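Local coordinates for protein hemoglobin chain d1 (Lumbricus terrestris, PDB 1X9F) that binds heme and probably carries oxygen, as a globin-family subunit of the earthworm's extracellular hemoglobin, at residues 110-113 with 114-117. Sequence-based numbering, arbitrary orientation.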
loop_
_atom_site.group_PDB
_atom_site.type_symbol
_atom_site.label_atom_id
_atom_site.label_comp_id
_atom_site.label_asym_id
_atom_site.label_seq_id
_atom_site.Cartn_x
_atom_site.Cartn_y
_atom_site.Cartn_z
ATOM N N HIS D 110 20.924 10.142 4.761
ATOM C CA HIS D 110 19.743 9.880 3.968
ATOM C C HIS D 110 19.643 8.446 3.485
ATOM O O HIS D 110 18.539 7.914 3.382
ATOM C CB HIS D 110 19.661 10.846 2.805
ATOM C CG HIS D 110 19.210 12.212 3.202
ATOM N ND1 HIS D 110 20.090 13.244 3.451
ATOM C CD2 HIS D 110 17.970 12.720 3.392
ATOM C CE1 HIS D 110 19.410 14.329 3.774
ATOM N NE2 HIS D 110 18.122 14.038 3.745
ATOM N N LEU D 111 20.779 7.821 3.182
ATOM C CA LEU D 111 20.780 6.397 2.887
ATOM C C LEU D 111 20.131 5.633 4.042
ATOM O O LEU D 111 19.224 4.831 3.821
ATOM C CB LEU D 111 22.195 5.885 2.628
ATOM C CG LEU D 111 22.302 4.386 2.333
ATOM C CD1 LEU D 111 21.574 3.999 1.037
ATOM C CD2 LEU D 111 23.763 3.955 2.294
ATOM N N LEU D 112 20.562 5.914 5.271
ATOM C CA LEU D 112 20.028 5.222 6.447
ATOM C C LEU D 112 18.534 5.465 6.652
ATOM O O LEU D 112 17.795 4.554 7.041
ATOM C CB LEU D 112 20.815 5.590 7.706
ATOM C CG LEU D 112 22.272 5.118 7.770
ATOM C CD1 LEU D 112 22.831 5.346 9.168
ATOM C CD2 LEU D 112 22.419 3.652 7.397
ATOM N N HIS D 113 18.098 6.687 6.363
ATOM C CA HIS D 113 16.703 7.086 6.494
ATOM C C HIS D 113 15.810 6.375 5.470
ATOM O O HIS D 113 14.758 5.834 5.831
ATOM C CB HIS D 113 16.599 8.605 6.359
ATOM C CG HIS D 113 15.245 9.150 6.679
ATOM N ND1 HIS D 113 14.179 9.043 5.813
ATOM C CD2 HIS D 113 14.786 9.819 7.763
ATOM C CE1 HIS D 113 13.118 9.613 6.354
ATOM N NE2 HIS D 113 13.460 10.091 7.537
ATOM N N VAL D 114 16.230 6.368 4.204
ATOM C CA VAL D 114 15.489 5.651 3.165
ATOM C C VAL D 114 15.526 4.138 3.406
ATOM O O VAL D 114 14.522 3.456 3.191
ATOM C CB VAL D 114 15.934 6.012 1.707
ATOM C CG1 VAL D 114 15.872 7.528 1.475
ATOM C CG2 VAL D 114 17.322 5.482 1.377
ATOM N N LEU D 115 16.668 3.622 3.863
ATOM C CA LEU D 115 16.780 2.199 4.185
ATOM C C LEU D 115 15.810 1.831 5.303
ATOM O O LEU D 115 15.133 0.796 5.235
ATOM C CB LEU D 115 18.214 1.822 4.562
ATOM C CG LEU D 115 19.186 1.591 3.401
ATOM C CD1 LEU D 115 20.599 1.538 3.922
ATOM C CD2 LEU D 115 18.861 0.324 2.629
ATOM N N GLY D 116 15.736 2.699 6.311
ATOM C CA GLY D 116 14.788 2.570 7.415
ATOM C C GLY D 116 13.349 2.401 6.961
ATOM O O GLY D 116 12.627 1.554 7.489
ATOM N N ASP D 117 12.932 3.197 5.978
ATOM C CA ASP D 117 11.584 3.090 5.423
ATOM C C ASP D 117 11.353 1.742 4.777
ATOM O O ASP D 117 10.303 1.134 4.965
ATOM C CB ASP D 117 11.332 4.177 4.380
ATOM C CG ASP D 117 11.252 5.554 4.985
ATOM O OD1 ASP D 117 10.620 5.704 6.051
ATOM O OD2 ASP D 117 11.784 6.554 4.461
#
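Leu115 N donates to Leu111 O at 2.8 Å, one of four successive i to i+4 backbone bonds that run from His110–Val114 to His113–Asp117 and keep this part of helix 101-119 regularly alpha-helical. The same pair of leucines meets through its side chains: Leu111 CG lies 3.7 Å from Leu115 CD1, the two crossing obliquely. With CG anti to the backbone N (chi1 179°), Leu111 brings its branch forward along the helix to that methyl. On roughly the far side of the helix, the planes of the His113 ring and the Asp117 carboxylate are turned 81° from each other, with Asp117 OD2 3.7 Å from His113 ND1, a loose polar approach. Were His113 an alanine, Asp117 OD2 would probably lose its imidazole neighbour, and the packing on Asp37 of the second subunit, another copy of this protein, would be reduced. Asp117 OD1 forms a salt bridge with Arg33 of that subunit, so this helix face belongs to a subunit interface. Within the globin fold, His110 and Val114 pack on helix 21-38, while Leu115 reaches Trp14 of helix 4-18 and joins Leu112 against Trp128 of helix 125-139.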